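Local coordinates for protein class B carbapenemase GOB-18 (Elizabethkingia meningoseptica, PDB 5K0W) that probably hydrolyses beta-lactam antibiotics, carbapenems among them, as a subclass B3 metallo-beta-lactamase that carries two zinc ions in its active site, at residues Ala99-Lys111 / Met138-Asp151. Numbering follows the deposited sequence.
With ZN (zinc ion), chain C; ZN (zinc ion), chain D.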
loop_
_atom_site.group_PDB
_atom_site.type_symbol
_atom_site.label_atom_id
_atom_site.label_comp_id
_atom_site.label_asym_id
_atom_site.label_seq_id
_atom_site.Cartn_x
_atom_site.Cartn_y
_atom_site.Cartn_z
ATOM N N ALA A 99 -4.402 3.431 5.202
ATOM C CA ALA A 99 -4.490 3.124 6.642
ATOM C C ALA A 99 -5.631 2.186 7.025
ATOM O O ALA A 99 -6.518 2.545 7.813
ATOM C CB ALA A 99 -4.521 4.400 7.477
ATOM N N HIS A 100 -5.592 0.963 6.458
ATOM C CA HIS A 100 -6.525 -0.128 6.753
ATOM C C HIS A 100 -5.729 -1.291 7.323
ATOM O O HIS A 100 -4.595 -1.511 6.882
ATOM C CB HIS A 100 -7.286 -0.547 5.499
ATOM C CG HIS A 100 -8.407 0.367 5.121
ATOM N ND1 HIS A 100 -8.905 0.390 3.842
ATOM C CD2 HIS A 100 -9.090 1.261 5.869
ATOM C CE1 HIS A 100 -9.871 1.289 3.851
ATOM N NE2 HIS A 100 -10.032 1.822 5.052
ATOM N N TYR A 101 -6.302 -2.019 8.317
ATOM C CA TYR A 101 -5.684 -3.170 9.016
ATOM C C TYR A 101 -4.985 -4.194 8.100
ATOM O O TYR A 101 -4.005 -4.810 8.517
ATOM C CB TYR A 101 -6.677 -3.866 9.974
ATOM C CG TYR A 101 -7.658 -4.786 9.292
ATOM C CD1 TYR A 101 -8.783 -4.286 8.654
ATOM C CD2 TYR A 101 -7.462 -6.165 9.283
ATOM C CE1 TYR A 101 -9.681 -5.130 8.001
ATOM C CE2 TYR A 101 -8.362 -7.023 8.639
ATOM C CZ TYR A 101 -9.468 -6.497 7.995
ATOM O OH TYR A 101 -10.365 -7.323 7.366
ATOM N N ASP A 102 -5.497 -4.377 6.866
ATOM C CA ASP A 102 -4.933 -5.320 5.900
ATOM C C ASP A 102 -3.624 -4.814 5.244
ATOM O O ASP A 102 -3.051 -5.517 4.418
ATOM C CB ASP A 102 -5.987 -5.776 4.868
ATOM C CG ASP A 102 -6.595 -4.673 4.028
ATOM O OD1 ASP A 102 -7.006 -3.635 4.609
ATOM O OD2 ASP A 102 -6.723 -4.870 2.793
ATOM N N HIS A 103 -3.134 -3.622 5.628
ATOM C CA HIS A 103 -1.852 -3.069 5.164
ATOM C C HIS A 103 -1.057 -2.489 6.350
ATOM O O HIS A 103 0.130 -2.197 6.202
ATOM C CB HIS A 103 -2.047 -1.997 4.069
ATOM C CG HIS A 103 -2.975 -2.413 2.967
ATOM N ND1 HIS A 103 -2.530 -3.140 1.877
ATOM C CD2 HIS A 103 -4.307 -2.233 2.855
ATOM C CE1 HIS A 103 -3.597 -3.352 1.131
ATOM N NE2 HIS A 103 -4.688 -2.825 1.679
ATOM N N THR A 104 -1.718 -2.336 7.528
ATOM C CA THR A 104 -1.121 -1.759 8.742
ATOM C C THR A 104 -0.991 -2.742 9.915
ATOM O O THR A 104 -0.449 -2.356 10.947
ATOM C CB THR A 104 -1.991 -0.582 9.254
ATOM O OG1 THR A 104 -3.260 -1.094 9.655
ATOM C CG2 THR A 104 -2.194 0.514 8.232
ATOM N N GLY A 105 -1.596 -3.917 9.820
ATOM C CA GLY A 105 -1.620 -4.878 10.917
ATOM C C GLY A 105 -0.294 -5.256 11.569
ATOM O O GLY A 105 -0.258 -5.495 12.779
ATOM N N ALA A 106 0.804 -5.335 10.779
ATOM C CA ALA A 106 2.116 -5.698 11.311
ATOM C C ALA A 106 3.040 -4.514 11.506
ATOM O O ALA A 106 4.192 -4.717 11.887
ATOM C CB ALA A 106 2.772 -6.744 10.435
ATOM N N LEU A 107 2.526 -3.282 11.307
ATOM C CA LEU A 107 3.272 -2.024 11.391
ATOM C C LEU A 107 3.922 -1.765 12.726
ATOM O O LEU A 107 5.069 -1.320 12.756
ATOM C CB LEU A 107 2.388 -0.835 11.023
ATOM C CG LEU A 107 2.593 -0.207 9.665
ATOM C CD1 LEU A 107 1.567 0.886 9.449
ATOM C CD2 LEU A 107 3.994 0.395 9.532
ATOM N N GLN A 108 3.182 -1.988 13.830
ATOM C CA GLN A 108 3.713 -1.796 15.176
ATOM C C GLN A 108 4.749 -2.863 15.480
ATOM O O GLN A 108 5.807 -2.540 16.025
ATOM C CB GLN A 108 2.600 -1.777 16.238
ATOM C CG GLN A 108 3.087 -1.364 17.637
ATOM C CD GLN A 108 3.750 -0.005 17.686
ATOM O OE1 GLN A 108 3.679 0.779 16.756
ATOM N NE2 GLN A 108 4.439 0.290 18.769
ATOM N N ASP A 109 4.454 -4.122 15.089
ATOM C CA ASP A 109 5.323 -5.286 15.257
ATOM C C ASP A 109 6.673 -4.997 14.594
ATOM O O ASP A 109 7.711 -5.224 15.214
ATOM C CB ASP A 109 4.654 -6.539 14.654
ATOM C CG ASP A 109 3.340 -6.979 15.313
ATOM O OD1 ASP A 109 3.099 -6.593 16.482
ATOM O OD2 ASP A 109 2.585 -7.760 14.680
ATOM N N PHE A 110 6.653 -4.408 13.374
ATOM C CA PHE A 110 7.854 -4.012 12.643
ATOM C C PHE A 110 8.578 -2.846 13.316
ATOM O O PHE A 110 9.794 -2.932 13.521
ATOM C CB PHE A 110 7.552 -3.685 11.176
ATOM C CG PHE A 110 7.670 -4.891 10.283
ATOM C CD1 PHE A 110 8.914 -5.439 9.985
ATOM C CD2 PHE A 110 6.537 -5.498 9.758
ATOM C CE1 PHE A 110 9.023 -6.592 9.190
ATOM C CE2 PHE A 110 6.647 -6.643 8.951
ATOM C CZ PHE A 110 7.891 -7.184 8.675
ATOM N N LYS A 111 7.835 -1.773 13.683
ATOM C CA LYS A 111 8.414 -0.592 14.335
ATOM C C LYS A 111 9.179 -0.914 15.621
ATOM O O LYS A 111 10.274 -0.381 15.802
ATOM C CB LYS A 111 7.372 0.506 14.564
ATOM C CG LYS A 111 7.972 1.901 14.457
ATOM C CD LYS A 111 7.043 2.947 15.022
ATOM C CE LYS A 111 7.782 4.177 15.474
ATOM N NZ LYS A 111 6.907 5.087 16.259
ATOM N N MET A 138 -14.044 2.087 8.663
ATOM C CA MET A 138 -13.480 1.010 9.493
ATOM C C MET A 138 -13.582 1.206 11.015
ATOM O O MET A 138 -13.322 0.265 11.763
ATOM C CB MET A 138 -12.039 0.682 9.039
ATOM C CG MET A 138 -11.937 0.253 7.590
ATOM S SD MET A 138 -13.003 -1.153 7.205
ATOM C CE MET A 138 -12.140 -2.447 8.067
ATOM N N GLY A 139 -13.955 2.421 11.437
ATOM C CA GLY A 139 -14.130 2.814 12.834
ATOM C C GLY A 139 -15.241 2.057 13.535
ATOM O O GLY A 139 -15.143 1.800 14.738
ATOM N N LYS A 140 -16.294 1.654 12.776
ATOM C CA LYS A 140 -17.424 0.851 13.285
ATOM C C LYS A 140 -16.954 -0.482 13.920
ATOM O O LYS A 140 -17.669 -1.040 14.755
ATOM C CB LYS A 140 -18.489 0.606 12.199
ATOM C CG LYS A 140 -18.034 -0.221 11.003
ATOM C CD LYS A 140 -19.164 -0.341 9.992
ATOM C CE LYS A 140 -18.699 -0.700 8.598
ATOM N NZ LYS A 140 -19.816 -0.687 7.609
ATOM N N TYR A 141 -15.746 -0.962 13.533
ATOM C CA TYR A 141 -15.109 -2.178 14.032
ATOM C C TYR A 141 -14.199 -1.916 15.255
ATOM O O TYR A 141 -13.607 -2.860 15.783
ATOM C CB TYR A 141 -14.295 -2.855 12.908
ATOM C CG TYR A 141 -15.126 -3.269 11.716
ATOM C CD1 TYR A 141 -15.892 -4.429 11.747
ATOM C CD2 TYR A 141 -15.141 -2.505 10.552
ATOM C CE1 TYR A 141 -16.684 -4.802 10.661
ATOM C CE2 TYR A 141 -15.928 -2.868 9.459
ATOM C CZ TYR A 141 -16.704 -4.015 9.522
ATOM O OH TYR A 141 -17.474 -4.407 8.456
ATOM N N GLY A 142 -14.074 -0.655 15.674
ATOM C CA GLY A 142 -13.228 -0.267 16.793
ATOM C C GLY A 142 -11.747 -0.247 16.455
ATOM O O GLY A 142 -11.331 0.458 15.530
ATOM N N VAL A 143 -10.936 -1.008 17.230
ATOM C CA VAL A 143 -9.485 -1.116 17.025
ATOM C C VAL A 143 -9.226 -2.384 16.221
ATOM O O VAL A 143 -9.319 -3.489 16.773
ATOM C CB VAL A 143 -8.672 -1.070 18.353
ATOM C CG1 VAL A 143 -7.176 -1.221 18.092
ATOM C CG2 VAL A 143 -8.944 0.205 19.142
ATOM N N THR A 144 -8.940 -2.222 14.919
ATOM C CA THR A 144 -8.679 -3.329 13.978
ATOM C C THR A 144 -7.191 -3.658 13.841
ATOM O O THR A 144 -6.839 -4.691 13.274
ATOM C CB THR A 144 -9.314 -3.061 12.603
ATOM O OG1 THR A 144 -9.103 -1.701 12.237
ATOM C CG2 THR A 144 -10.788 -3.401 12.562
ATOM N N PHE A 145 -6.321 -2.783 14.342
ATOM C CA PHE A 145 -4.880 -2.976 14.272
ATOM C C PHE A 145 -4.196 -2.222 15.404
ATOM O O PHE A 145 -4.735 -1.215 15.886
ATOM C CB PHE A 145 -4.328 -2.541 12.895
ATOM C CG PHE A 145 -4.405 -1.063 12.594
ATOM C CD1 PHE A 145 -5.517 -0.524 11.954
ATOM C CD2 PHE A 145 -3.340 -0.224 12.885
ATOM C CE1 PHE A 145 -5.568 0.831 11.639
ATOM C CE2 PHE A 145 -3.398 1.134 12.587
ATOM C CZ PHE A 145 -4.507 1.653 11.954
ATOM N N LYS A 146 -2.998 -2.699 15.813
ATOM C CA LYS A 146 -2.196 -2.082 16.880
ATOM C C LYS A 146 -1.873 -0.656 16.490
ATOM O O LYS A 146 -1.191 -0.451 15.485
ATOM C CB LYS A 146 -0.871 -2.836 17.095
ATOM C CG LYS A 146 -0.923 -4.094 17.943
ATOM C CD LYS A 146 0.421 -4.832 17.779
ATOM C CE LYS A 146 0.689 -5.888 18.814
ATOM N NZ LYS A 146 2.150 -6.073 19.023
ATOM N N PRO A 147 -2.361 0.353 17.243
ATOM C CA PRO A 147 -2.051 1.746 16.887
ATOM C C PRO A 147 -0.550 2.032 16.799
ATOM O O PRO A 147 0.235 1.421 17.517
ATOM C CB PRO A 147 -2.735 2.552 17.999
ATOM C CG PRO A 147 -2.926 1.599 19.102
ATOM C CD PRO A 147 -3.203 0.301 18.449
ATOM N N VAL A 148 -0.162 2.920 15.869
ATOM C CA VAL A 148 1.232 3.321 15.620
ATOM C C VAL A 148 1.344 4.860 15.516
ATOM O O VAL A 148 0.406 5.515 15.049
ATOM C CB VAL A 148 1.879 2.530 14.427
ATOM C CG1 VAL A 148 1.177 2.810 13.110
ATOM C CG2 VAL A 148 3.373 2.799 14.298
ATOM N N THR A 149 2.479 5.417 16.002
ATOM C CA THR A 149 2.767 6.856 15.988
ATOM C C THR A 149 3.819 7.222 14.926
ATOM O O THR A 149 4.981 6.824 15.057
ATOM C CB THR A 149 3.042 7.339 17.400
ATOM O OG1 THR A 149 1.836 7.162 18.156
ATOM C CG2 THR A 149 3.468 8.796 17.462
ATOM N N PRO A 150 3.442 7.954 13.852
ATOM C CA PRO A 150 4.436 8.283 12.816
ATOM C C PRO A 150 5.520 9.237 13.306
ATOM O O PRO A 150 5.253 10.142 14.096
ATOM C CB PRO A 150 3.600 8.891 11.683
ATOM C CG PRO A 150 2.379 9.396 12.336
ATOM C CD PRO A 150 2.105 8.474 13.495
ATOM N N ASP A 151 6.752 8.986 12.855
ATOM C CA ASP A 151 7.944 9.774 13.158
ATOM C C ASP A 151 7.980 11.020 12.272
ATOM O O ASP A 151 8.633 12.005 12.623
ATOM C CB ASP A 151 9.214 8.929 12.949
ATOM C CG ASP A 151 9.239 7.683 13.803
ATOM O OD1 ASP A 151 8.654 6.663 13.380
ATOM O OD2 ASP A 151 9.815 7.735 14.911
HETATM ZN ZN ZN C . -6.628 -3.478 1.208
HETATM ZN ZN ZN D . -8.538 -0.668 2.110
HETATM O O HOH W 1 -8.915 -1.116 9.613
HETATM O O HOH W 2 0.228 -1.890 13.690
HETATM O O HOH W 3 -2.429 -5.314 14.283
HETATM O O HOH W 4 4.437 3.793 17.841
HETATM O O HOH W 5 -8.244 -2.260 0.812
HETATM O O HOH W 6 -10.530 -1.608 2.277
#
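Thr104 sets its hydroxyl over the face of the Phe145 ring, with OG1 3.1 Å above the ring plane near its centre. Thr104 CB makes a CH-pi contact over the same ring, 4.0 Å from its centroid. A weak hydrogen bond from Thr104 OG1 to His100 O ties this hydroxyl back to the N-cap residue of helix 101-104. The Phe145 ring gets there because CG sits between the backbone N and the carbonyl carbon (chi1 67°); its CB also packs on Tyr101 CB, and Leu128 of helix 125-129 touches the same side chain. Met138 folds back on itself, CG lying 3.5 Å from His100 CD2 and CE reaching the edge of the Tyr101 ring at CE1.

Lys111 can be followed outward. Beyond CG the chain runs extended: CD rests on Val148 CG2 at 3.7 Å, CE comes beside Asp151 OD1, and NZ donates to Thr149 O at 2.9 Å, in the carbonyl plane. NZ also forms a long salt bridge to Asp151 OD1, whose stronger partner is Phe118 N of strand 117-121. Lys146 NZ forms a salt bridge with Asp109 OD1 at 2.8 Å, nearly along the C-O axis. Waters fill in between: one links Thr104 O, Gln108 N and Lys146 O, another joins Tyr101 N to Thr144 OG1.

The loop thus backs the short helix 101-104, which with its N-cap carries three zinc ligands. His100 ND1 joins Gln98 and His175 on one zinc; Asp102 OD2 and His103 NE2 join His241 on the other, and a water bridges both metals, the dizinc site of a metallo-beta-lactamase fold with glutamine as an unusual ligand.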